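Local coordinates for glycosyl hydrolase family 10 (Bacteroides intestinalis DSM 17393, PDB 4QPW), which binds xylan chains such as xylohexaose as a carbohydrate-binding module, one domain of a modular enzyme that probably hydrolyses glycosidic bonds, at residues V4-D9 and H57-L62; S49-I54 and S125-G130; K68-K73 and F110-V115; G89-R94 and G118-T123. All blocks are in the same frame, centred on the assembly; numbering follows the deposited sequence.

Contact 1 (V4-D9 and H57-L62)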
# COMPACT_ATOMS: atom_id res chain seq x y z
N VAL A 4 4.47 -6.40 -16.69
CA VAL A 4 3.92 -6.61 -15.34
C VAL A 4 4.46 -7.94 -14.75
O VAL A 4 4.18 -9.04 -15.32
CB VAL A 4 2.42 -6.63 -15.35
CG1 VAL A 4 1.84 -6.91 -13.97
CG2 VAL A 4 1.94 -5.23 -15.85
N ASP A 5 5.24 -7.84 -13.74
CA ASP A 5 5.72 -9.02 -13.00
C ASP A 5 4.64 -9.56 -12.08
O ASP A 5 4.53 -10.82 -11.91
CB ASP A 5 6.96 -8.64 -12.16
CG ASP A 5 8.09 -8.27 -12.96
OD1 ASP A 5 8.73 -9.25 -13.48
OD2 ASP A 5 8.42 -7.13 -13.14
N TYR A 6 3.86 -8.70 -11.46
CA TYR A 6 2.90 -9.05 -10.38
C TYR A 6 1.79 -8.05 -10.38
O TYR A 6 2.07 -6.80 -10.50
CB TYR A 6 3.61 -9.04 -9.05
CG TYR A 6 2.78 -9.21 -7.81
CD1 TYR A 6 2.06 -8.19 -7.30
CD2 TYR A 6 2.73 -10.43 -7.11
CE1 TYR A 6 1.23 -8.35 -6.18
CE2 TYR A 6 1.98 -10.58 -5.94
CZ TYR A 6 1.23 -9.55 -5.50
OH TYR A 6 0.46 -9.63 -4.35
N GLU A 7 0.58 -8.46 -10.17
CA GLU A 7 -0.53 -7.53 -9.93
C GLU A 7 -1.45 -8.12 -8.89
O GLU A 7 -1.81 -9.34 -8.94
CB GLU A 7 -1.32 -7.30 -11.18
CG GLU A 7 -2.67 -6.62 -11.11
CD GLU A 7 -3.38 -6.87 -12.41
OE1 GLU A 7 -3.16 -6.06 -13.27
OE2 GLU A 7 -4.04 -7.88 -12.60
N ILE A 8 -2.01 -7.30 -8.05
CA ILE A 8 -3.27 -7.63 -7.19
C ILE A 8 -4.21 -6.50 -7.56
O ILE A 8 -3.87 -5.27 -7.46
CB ILE A 8 -2.95 -7.72 -5.73
CG1 ILE A 8 -4.12 -8.22 -4.89
CG2 ILE A 8 -2.28 -6.53 -5.07
CD1 ILE A 8 -4.39 -9.70 -5.08
N ASP A 9 -5.41 -6.81 -8.03
CA ASP A 9 -6.38 -5.88 -8.50
C ASP A 9 -7.63 -5.96 -7.61
O ASP A 9 -8.45 -6.91 -7.71
CB ASP A 9 -6.70 -6.11 -9.97
CG ASP A 9 -7.76 -5.21 -10.48
OD1 ASP A 9 -8.15 -4.21 -9.84
OD2 ASP A 9 -8.26 -5.44 -11.65
N HIS A 57 -0.07 -4.87 4.67
CA HIS A 57 0.48 -5.25 3.35
C HIS A 57 -0.57 -4.99 2.33
O HIS A 57 -1.76 -5.38 2.47
CB HIS A 57 0.84 -6.73 3.31
CG HIS A 57 1.98 -7.11 4.21
ND1 HIS A 57 2.38 -8.43 4.30
CD2 HIS A 57 2.78 -6.37 5.04
CE1 HIS A 57 3.38 -8.49 5.18
NE2 HIS A 57 3.64 -7.28 5.65
N THR A 58 -0.19 -4.37 1.22
CA THR A 58 -1.09 -4.18 0.06
C THR A 58 -0.79 -5.10 -1.08
O THR A 58 -1.59 -5.18 -2.06
CB THR A 58 -1.07 -2.70 -0.37
OG1 THR A 58 0.26 -2.31 -0.68
CG2 THR A 58 -1.67 -1.79 0.63
N ALA A 59 0.28 -5.87 -0.98
CA ALA A 59 0.71 -6.91 -1.92
C ALA A 59 1.73 -7.77 -1.14
O ALA A 59 2.30 -7.32 -0.15
CB ALA A 59 1.37 -6.33 -3.17
N ASP A 60 1.95 -8.99 -1.62
CA ASP A 60 2.82 -9.94 -0.91
C ASP A 60 3.32 -10.95 -1.90
O ASP A 60 2.93 -10.95 -3.09
CB ASP A 60 1.93 -10.63 0.19
CG ASP A 60 2.66 -11.37 1.25
OD1 ASP A 60 3.86 -11.36 1.29
OD2 ASP A 60 1.87 -12.07 2.01
N ASN A 61 4.24 -11.82 -1.47
CA ASN A 61 4.71 -12.91 -2.33
C ASN A 61 5.35 -12.34 -3.60
O ASN A 61 5.17 -12.90 -4.70
CB ASN A 61 3.55 -13.89 -2.70
CG ASN A 61 2.59 -14.18 -1.54
OD1 ASN A 61 1.59 -13.58 -1.42
ND2 ASN A 61 3.05 -15.07 -0.64
N LEU A 62 6.10 -11.27 -3.48
CA LEU A 62 6.56 -10.57 -4.68
C LEU A 62 7.62 -11.32 -5.43
O LEU A 62 8.56 -11.88 -4.77
CB LEU A 62 7.02 -9.17 -4.31
CG LEU A 62 6.00 -8.24 -3.68
CD1 LEU A 62 6.67 -6.93 -3.31
CD2 LEU A 62 4.78 -8.04 -4.56
O HOH W 1 0.05 -12.11 -3.34

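Contact 2 (S49-I54 and S125-G130). With XYP (beta-D-xylopyranose), chain B.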
# COMPACT_ATOMS: atom_id res chain seq x y z
N SER A 49 -0.72 7.85 17.20
CA SER A 49 0.46 8.65 17.63
C SER A 49 1.65 8.42 16.81
O SER A 49 2.63 9.22 16.85
CB SER A 49 0.75 8.33 19.15
OG SER A 49 0.97 7.00 19.33
N GLN A 50 1.73 7.27 16.09
CA GLN A 50 2.83 6.96 15.19
C GLN A 50 2.25 6.49 13.84
O GLN A 50 1.28 5.74 13.80
CB GLN A 50 3.77 5.88 15.75
CG GLN A 50 4.23 6.16 17.21
CD GLN A 50 5.61 5.62 17.55
OE1 GLN A 50 6.54 5.63 16.72
NE2 GLN A 50 5.75 5.09 18.79
N ASN A 51 2.97 6.78 12.78
CA ASN A 51 2.47 6.32 11.45
C ASN A 51 2.45 4.82 11.36
O ASN A 51 1.51 4.31 10.68
CB ASN A 51 3.25 7.01 10.37
CG ASN A 51 2.45 7.12 9.05
OD1 ASN A 51 1.36 7.66 8.91
ND2 ASN A 51 3.05 6.48 8.03
N HIS A 52 3.34 4.07 11.93
CA HIS A 52 3.30 2.63 11.78
C HIS A 52 2.24 1.98 12.61
O HIS A 52 2.07 0.76 12.46
CB HIS A 52 4.65 1.99 12.06
CG HIS A 52 5.06 1.94 13.53
ND1 HIS A 52 4.88 0.86 14.37
CD2 HIS A 52 5.63 2.91 14.25
CE1 HIS A 52 5.36 1.19 15.60
NE2 HIS A 52 5.84 2.40 15.51
N PHE A 53 1.52 2.73 13.45
CA PHE A 53 0.47 2.10 14.20
C PHE A 53 -0.74 1.72 13.38
O PHE A 53 -1.63 1.05 13.87
CB PHE A 53 0.02 3.10 15.31
CG PHE A 53 0.89 3.07 16.56
CD1 PHE A 53 2.05 2.53 16.63
CD2 PHE A 53 0.36 3.67 17.73
CE1 PHE A 53 2.83 2.53 17.86
CE2 PHE A 53 1.14 3.71 18.92
CZ PHE A 53 2.31 3.15 19.00
N ILE A 54 -0.83 2.15 12.08
CA ILE A 54 -1.81 1.57 11.14
C ILE A 54 -0.98 1.10 9.95
O ILE A 54 -0.50 1.95 9.16
CB ILE A 54 -2.87 2.51 10.76
CG1 ILE A 54 -3.63 3.05 12.00
CG2 ILE A 54 -3.84 1.82 9.80
CD1 ILE A 54 -4.68 4.07 11.69
N SER A 125 -0.07 4.36 7.35
CA SER A 125 -0.86 5.58 7.26
C SER A 125 -1.45 6.00 8.62
O SER A 125 -2.46 6.65 8.60
CB SER A 125 -1.89 5.41 6.18
OG SER A 125 -2.76 4.33 6.44
N GLY A 126 -0.80 5.62 9.70
CA GLY A 126 -1.39 5.93 11.02
C GLY A 126 -1.67 7.41 11.29
O GLY A 126 -2.60 7.69 12.09
N LEU A 127 -0.93 8.30 10.68
CA LEU A 127 -1.17 9.73 10.95
C LEU A 127 -2.28 10.29 10.18
O LEU A 127 -2.70 11.48 10.37
CB LEU A 127 0.10 10.52 10.65
CG LEU A 127 1.29 10.12 11.46
CD1 LEU A 127 2.61 10.86 11.05
CD2 LEU A 127 1.06 10.31 12.96
N PHE A 128 -2.86 9.59 9.16
CA PHE A 128 -3.91 10.09 8.32
C PHE A 128 -5.25 9.86 8.85
O PHE A 128 -5.59 8.71 9.22
CB PHE A 128 -3.81 9.49 6.87
CG PHE A 128 -4.85 10.02 5.94
CD1 PHE A 128 -4.74 11.30 5.39
CD2 PHE A 128 -5.98 9.35 5.65
CE1 PHE A 128 -5.73 11.78 4.54
CE2 PHE A 128 -6.91 9.81 4.77
CZ PHE A 128 -6.85 11.05 4.25
N VAL A 129 -6.09 10.91 8.93
CA VAL A 129 -7.45 10.87 9.29
C VAL A 129 -8.39 10.96 8.13
O VAL A 129 -8.36 11.99 7.44
CB VAL A 129 -7.84 11.95 10.38
CG1 VAL A 129 -9.27 11.81 10.77
CG2 VAL A 129 -6.91 11.81 11.54
N GLY A 130 -9.17 9.97 7.84
CA GLY A 130 -10.10 9.95 6.75
C GLY A 130 -10.16 8.57 6.09
O GLY A 130 -9.97 7.55 6.76
C1 XYP B . 7.20 -2.62 12.94
C2 XYP B . 6.89 -1.56 11.92
C3 XYP B . 8.03 -0.57 11.78
C4 XYP B . 8.37 -0.01 13.19
C5 XYP B . 8.54 -1.14 14.13
O2 XYP B . 6.68 -2.16 10.64
O3 XYP B . 7.64 0.49 10.86
O4 XYP B . 9.54 0.79 13.04
O5 XYP B . 7.38 -1.95 14.24

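Contact 3 (K68-K73 and F110-V115)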
# COMPACT_ATOMS: atom_id res chain seq x y z
N LYS A 68 17.88 -6.03 -8.98
CA LYS A 68 17.16 -5.69 -10.22
C LYS A 68 16.30 -4.49 -10.06
O LYS A 68 15.86 -4.15 -8.95
CB LYS A 68 16.41 -6.89 -10.69
CG LYS A 68 17.31 -8.07 -11.05
CD LYS A 68 16.59 -9.14 -11.82
CE LYS A 68 17.52 -10.30 -12.20
NZ LYS A 68 18.40 -10.85 -11.09
N GLU A 69 16.05 -3.79 -11.16
CA GLU A 69 15.23 -2.58 -11.19
C GLU A 69 13.76 -2.87 -11.56
O GLU A 69 13.48 -3.57 -12.54
CB GLU A 69 15.81 -1.65 -12.25
CG GLU A 69 17.22 -1.09 -12.07
CD GLU A 69 17.40 -0.23 -10.84
OE1 GLU A 69 16.52 0.68 -10.63
OE2 GLU A 69 18.44 -0.44 -10.10
N TYR A 70 12.88 -2.23 -10.78
CA TYR A 70 11.42 -2.39 -10.96
C TYR A 70 10.77 -1.11 -10.73
O TYR A 70 11.34 -0.12 -10.26
CB TYR A 70 10.87 -3.42 -9.90
CG TYR A 70 11.52 -4.77 -9.94
CD1 TYR A 70 11.08 -5.77 -10.75
CD2 TYR A 70 12.63 -5.07 -9.08
CE1 TYR A 70 11.64 -7.02 -10.77
CE2 TYR A 70 13.20 -6.28 -9.12
CZ TYR A 70 12.73 -7.27 -9.95
OH TYR A 70 13.33 -8.51 -9.92
N LYS A 71 9.43 -1.06 -11.03
CA LYS A 71 8.56 -0.03 -10.50
C LYS A 71 7.49 -0.64 -9.63
O LYS A 71 6.98 -1.75 -9.93
CB LYS A 71 7.78 0.71 -11.62
CG LYS A 71 8.66 1.51 -12.54
CD LYS A 71 7.84 2.15 -13.66
CE LYS A 71 8.71 2.89 -14.67
NZ LYS A 71 7.87 3.56 -15.74
N LEU A 72 7.15 0.02 -8.56
CA LEU A 72 5.90 -0.19 -7.85
C LEU A 72 4.85 0.77 -8.45
O LEU A 72 5.15 2.00 -8.56
CB LEU A 72 6.08 0.14 -6.37
CG LEU A 72 4.85 0.25 -5.52
CD1 LEU A 72 4.14 -1.08 -5.34
CD2 LEU A 72 5.19 0.88 -4.14
N LYS A 73 3.71 0.28 -8.83
CA LYS A 73 2.57 1.11 -9.28
C LYS A 73 1.44 0.91 -8.36
O LYS A 73 1.07 -0.26 -8.04
CB LYS A 73 2.16 0.82 -10.70
CG LYS A 73 3.25 1.02 -11.71
CD LYS A 73 2.80 0.91 -13.17
CE LYS A 73 3.94 1.22 -14.14
NZ LYS A 73 3.51 1.22 -15.54
N PHE A 110 6.82 4.32 -8.41
CA PHE A 110 8.12 4.41 -7.63
C PHE A 110 9.07 3.48 -8.25
O PHE A 110 8.90 2.26 -8.20
CB PHE A 110 7.78 4.01 -6.19
CG PHE A 110 8.97 3.70 -5.25
CD1 PHE A 110 9.75 4.73 -4.73
CD2 PHE A 110 9.24 2.40 -4.85
CE1 PHE A 110 10.85 4.42 -3.87
CE2 PHE A 110 10.28 2.13 -3.96
CZ PHE A 110 11.01 3.14 -3.50
N SER A 111 10.14 4.00 -8.86
CA SER A 111 11.19 3.21 -9.36
C SER A 111 12.22 2.82 -8.30
O SER A 111 12.56 3.69 -7.46
CB SER A 111 11.95 3.97 -10.48
OG SER A 111 11.12 4.12 -11.64
N PHE A 112 12.65 1.60 -8.27
CA PHE A 112 13.60 1.18 -7.23
C PHE A 112 14.39 0.06 -7.72
O PHE A 112 14.01 -0.77 -8.53
CB PHE A 112 12.90 0.81 -5.91
CG PHE A 112 12.01 -0.42 -5.97
CD1 PHE A 112 10.71 -0.40 -6.60
CD2 PHE A 112 12.47 -1.64 -5.49
CE1 PHE A 112 10.00 -1.53 -6.69
CE2 PHE A 112 11.71 -2.76 -5.60
CZ PHE A 112 10.46 -2.70 -6.22
N LYS A 113 15.61 -0.10 -7.07
CA LYS A 113 16.40 -1.30 -7.12
C LYS A 113 16.00 -2.24 -5.96
O LYS A 113 16.04 -1.75 -4.80
CB LYS A 113 17.88 -0.94 -7.12
CG LYS A 113 18.74 -2.10 -7.38
CD LYS A 113 20.17 -1.60 -7.68
CE LYS A 113 21.13 -1.91 -6.54
NZ LYS A 113 22.56 -1.53 -6.81
N ALA A 114 15.65 -3.47 -6.16
CA ALA A 114 15.27 -4.31 -5.07
C ALA A 114 16.45 -4.47 -4.08
O ALA A 114 17.61 -4.67 -4.54
CB ALA A 114 14.82 -5.63 -5.53
N VAL A 115 16.16 -4.38 -2.82
CA VAL A 115 17.22 -4.49 -1.77
C VAL A 115 17.36 -5.87 -1.28
O VAL A 115 18.34 -6.13 -0.47
CB VAL A 115 16.95 -3.51 -0.65
CG1 VAL A 115 16.87 -2.11 -1.13
CG2 VAL A 115 15.80 -3.89 0.23

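Contact 4 (G89-R94 and G118-T123). With XYP (beta-D-xylopyranose), chain C; XYP (beta-D-xylopyranose), chain D.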
# COMPACT_ATOMS: atom_id res chain seq x y z
N GLY A 89 9.75 -4.96 -0.00
CA GLY A 89 10.78 -5.93 0.43
C GLY A 89 10.27 -6.76 1.57
O GLY A 89 9.17 -6.61 2.06
N PRO A 90 11.13 -7.71 2.02
CA PRO A 90 10.83 -8.56 3.12
C PRO A 90 10.94 -7.80 4.47
O PRO A 90 11.31 -6.68 4.53
CB PRO A 90 11.85 -9.70 2.96
CG PRO A 90 13.06 -8.96 2.40
CD PRO A 90 12.48 -7.95 1.45
N TRP A 91 10.61 -8.56 5.53
CA TRP A 91 10.65 -7.97 6.87
C TRP A 91 12.09 -7.45 7.26
O TRP A 91 12.18 -6.49 7.99
CB TRP A 91 10.20 -9.01 7.93
CG TRP A 91 8.76 -9.39 7.81
CD1 TRP A 91 8.25 -10.54 7.37
CD2 TRP A 91 7.67 -8.59 8.22
NE1 TRP A 91 6.86 -10.46 7.41
CE2 TRP A 91 6.49 -9.31 7.93
CE3 TRP A 91 7.56 -7.36 8.79
CZ2 TRP A 91 5.19 -8.83 8.24
CZ3 TRP A 91 6.24 -6.86 9.00
CH2 TRP A 91 5.10 -7.65 8.70
N SER A 92 13.10 -8.02 6.67
CA SER A 92 14.47 -7.57 7.02
C SER A 92 14.82 -6.25 6.52
O SER A 92 15.75 -5.58 7.08
CB SER A 92 15.46 -8.62 6.50
OG SER A 92 15.53 -8.74 5.17
N GLY A 93 14.25 -5.76 5.40
CA GLY A 93 14.70 -4.55 4.82
C GLY A 93 13.99 -4.29 3.48
O GLY A 93 13.77 -5.25 2.73
N ARG A 94 13.75 -3.05 3.19
CA ARG A 94 12.89 -2.66 1.99
C ARG A 94 13.42 -1.49 1.30
O ARG A 94 14.11 -0.61 1.89
CB ARG A 94 11.43 -2.45 2.48
CG ARG A 94 10.87 -3.54 3.34
CD ARG A 94 9.35 -3.47 3.43
NE ARG A 94 8.75 -4.41 4.38
CZ ARG A 94 8.70 -4.20 5.72
NH1 ARG A 94 9.14 -3.09 6.23
NH2 ARG A 94 8.20 -5.11 6.48
N GLY A 118 12.22 -11.04 -2.89
CA GLY A 118 10.90 -11.27 -2.44
C GLY A 118 10.30 -10.23 -1.54
O GLY A 118 10.64 -9.06 -1.64
N GLY A 119 9.39 -10.62 -0.71
CA GLY A 119 8.78 -9.71 0.25
C GLY A 119 7.40 -9.19 -0.16
O GLY A 119 6.63 -9.89 -0.84
N HIS A 120 7.08 -8.05 0.40
CA HIS A 120 5.72 -7.51 0.34
C HIS A 120 5.77 -6.01 0.21
O HIS A 120 6.83 -5.38 0.22
CB HIS A 120 4.97 -7.97 1.60
CG HIS A 120 5.79 -7.72 2.87
ND1 HIS A 120 6.44 -8.73 3.54
CD2 HIS A 120 6.03 -6.59 3.56
CE1 HIS A 120 7.04 -8.19 4.60
NE2 HIS A 120 6.82 -6.92 4.67
N VAL A 121 4.58 -5.39 0.01
CA VAL A 121 4.47 -3.93 0.00
C VAL A 121 3.93 -3.51 1.35
O VAL A 121 2.69 -3.55 1.60
CB VAL A 121 3.64 -3.38 -1.17
CG1 VAL A 121 3.59 -1.87 -1.11
CG2 VAL A 121 4.22 -3.85 -2.48
N MET A 122 4.81 -3.17 2.28
CA MET A 122 4.40 -2.66 3.59
C MET A 122 3.89 -1.26 3.39
O MET A 122 4.57 -0.41 2.78
CB MET A 122 5.64 -2.60 4.50
CG MET A 122 5.37 -1.90 5.81
SD MET A 122 4.04 -2.56 6.81
CE MET A 122 4.96 -3.96 7.55
N THR A 123 2.70 -0.92 3.93
CA THR A 123 2.05 0.36 3.69
C THR A 123 1.62 0.88 5.06
O THR A 123 1.09 0.13 5.90
CB THR A 123 0.85 0.14 2.78
OG1 THR A 123 1.28 -0.68 1.63
CG2 THR A 123 0.34 1.40 2.22
O1 XYP C . 6.62 -13.29 9.87
C1 XYP C . 6.57 -12.37 10.92
C2 XYP C . 7.88 -11.60 11.05
C3 XYP C . 7.70 -10.62 12.19
C4 XYP C . 6.54 -9.71 11.81
C5 XYP C . 5.29 -10.52 11.78
O2 XYP C . 9.09 -12.38 11.33
O3 XYP C . 8.83 -9.77 12.31
O4 XYP C . 6.18 -8.86 13.03
O5 XYP C . 5.48 -11.48 10.64
C1 XYP D . 5.98 -7.48 12.76
C2 XYP D . 5.21 -6.97 14.01
C3 XYP D . 5.08 -5.48 13.82
C4 XYP D . 6.35 -4.80 13.45
C5 XYP D . 6.98 -5.46 12.24
O2 XYP D . 3.95 -7.60 14.19
O3 XYP D . 4.52 -4.85 15.02
O4 XYP D . 6.07 -3.43 13.09
O5 XYP D . 7.19 -6.86 12.52

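Contact 1 (V4-D9 and H57-L62)
In the beta-sandwich of this carbohydrate-binding module, Tyr-6 and Ile-8 on strand 3-9 of one sheet reach across to Ala-59, Asp-60 and Leu-62 in the loop that follows strand 54-57 of the other sheet. Tyr-6 belongs to a classic beta bulge, in which it and Asp-5 both face Ile-139 of strand 130-141. With CG anti to the backbone N (chi1 173°), its ring is carried straight out to the loop. Leucine suits position 62 because its branched end can present a methyl to a flat partner: CD2 lies over the middle of one face, 3.7 Å from the centroid of the Tyr-6 ring and 4° off the normal, a CH-pi contact. Ala-59 is small enough to let the phenol come close, its CB lying 3.6 Å from Tyr-6 CE1. The same methyl meets Ile-8, with CG2 of Ile-8 at 4.1 Å from Ala-59 CB. That branch also touches Thr-58 O, a carbonyl that accepts a hydrogen bond from Tyr-10 OH. A phenol gives what a plain phenyl ring could not: Asp-60 N donates to Tyr-6 OH over 3.2 Å in a nearly straight bond (173°). A water in the plane of the ring completes the grip, lying 2.7 Å from Tyr-6 OH and donating to Asn-61 OD1 at 2.9 Å.

Contact 2 (S49-I54 and S125-G130)
The flat amide of Asn-51 meets Leu-127 through OD1, with the donor N of Leu-127 tilted 17° from the amide carbonyl plane, while next along the chain the His-52 ring lies between a xylose of the bound glycan, whose C4 sits over the middle of one face, and Phe-53 CD1 near the rim of the other. The Leu-127 N to Asn-51 OD1 bond is 3.0 Å long and nearly straight. CG of Asn-51 is anti to its N (chi1 -154°), which swings the amide into the type I turn of Ser-125 to Phe-128. Leu-127 CG packs alongside, 3.8 Å from Asn-51 CB. Replacing Asn-51 by an alanine removes the amide and is likely to leave Leu-127 N without its acceptor. Gly-126 N donates to Asn-51 O at 2.8 Å, in the carbonyl plane on a lone pair; glycine fits because a CB would clash with Gln-50 O and Asn-51 O. Ile-54 CB lies 3.7 Å from Gly-126 CA. The 3-10 segment 51-53 thus leads into strand 54-57 just where the turn leaves its antiparallel neighbour 120-124, and Ser-125 N to Ile-54 O continues that pairing, while Ser-125 also rests on Leu-84 of strand 82-89.

Contact 3 (K68-K73 and F110-V115)
Tyr-70 and Phe-112 form an antiparallel hydrogen-bonded pair, each N reaching the other's O at 2.9 Å, and Leu-72 with Phe-110 repeats the pattern two residues on. Beyond the strand end, Ala-114 N still donates to Lys-68 O, a nearly straight bond. Between these pairs, the non-hydrogen-bonded Lys-71 and Ser-111 bring their CA atoms to 4.3 Å.

On the face of Tyr-70, Leu-72, Phe-110 and Phe-112, large apolar groups fill the space inside the sandwich. CG of Phe-112 stands between its backbone N and carbonyl carbon (chi1 67°), a torsion that turns the ring over the partner strand. Its CZ lies 3.8 Å from Tyr-70 CB, and its edge points at Leu-72 N, with CE1 at 3.7 Å from that atom. The Tyr-70 and Phe-112 rings meet obliquely, planes at 33°. Leu-72 CB comes to the edge of the Phe-110 ring, 4.2 Å from CD2 of Phe-110, and Ala-114 CB touches the edge of Tyr-70.

The other face suits charged chains. Glu-69 bends at chi2 to lay OE2 3.1 Å from Lys-113 CB, although Glu-69 OE2 and Lys-113 NZ remain 5.4 Å apart. Lys-71 extends to salt bridges with Asp-2 and Glu-109.

Farther out, Glu-65 N binds Tyr-70 OH, and Phe-86 meets Phe-110 edge to face. Strand 69-78 also pairs with 130-141, while Val-88 of the opposing sheet packs on Leu-72 and Phe-112: an antiparallel sheet with one apolar and one polar face, as expected in a beta-sandwich.

Contact 4 (G89-R94 and G118-T123)
Hydrogen bonds tie Gly-89 to His-120 twice through the backbone, Gly-89 N to His-120 O and His-120 N to Gly-89 O, both at 3.0 Å. In the second the donor stands well above the carbonyl plane, and the same oxygen sits over the centre of the imidazole. Glycine is needed at 89, where a CB would run into Gly-93 O, and at 119, where it would strike Gly-89 C. Arg-94 NH2 donates to His-120 NE2 at 2.9 Å, in the plane of the imidazole and of the guanidinium. With NE2 accepting, the ring proton would then probably be on ND1.

Among the rings, His-120 turns its edge to one face of Trp-91 (T-shaped, planes at 57°), its CE1 3.6 Å from Trp-91 CE2. On the opposite face of the indole lies a xylose of the bound glycan, its C4 over the middle, while the next xylose brings C5 to 3.6 Å from Trp-91 CZ3. A serine in place of this tryptophan would probably take away the flat platform under the first xylose and leave His-120 CE1 without its cover.

Apolar contacts fall to Met-122, whose flexible chain bends at chi2 and chi3 and brings CE to 3.5 Å from Trp-91 CZ3; its CB lies over the face of the Arg-94 guanidinium.

The pairing of 82-89 with 120-124 thus ends here, the 90-93 turn leading on to strand 95-101. On the other side of 120-124, strand 54-57 supplies His-57, stacked on His-120, and Gln-55, touching Met-122.

Contacts 2 and 4 hold parts of one glycan site: Trp-91 and Met-122 in contact 4, His-52 in contact 2, their centres about 19 Å apart, consistent with an extended groove for a xylan chain. The centres of contacts 1 and 4 are about 12 Å apart, and the two join directly, Ala-59 O probably accepting from Val-121 N at 3.0 Å and Thr-58 OG1 lying 3.0 Å from Thr-123 OG1. Contact 3 lies away from the sugar, about 25 Å from contact 2 between centres and on the opposite side of the chain's centre, yet Leu-72 CD1 reaches Val-121 CG2 at 4.0 Å, so sandwich core and binding sheet meet there. Contacts 1 and 3 both reach the sheet that includes strand 130-141.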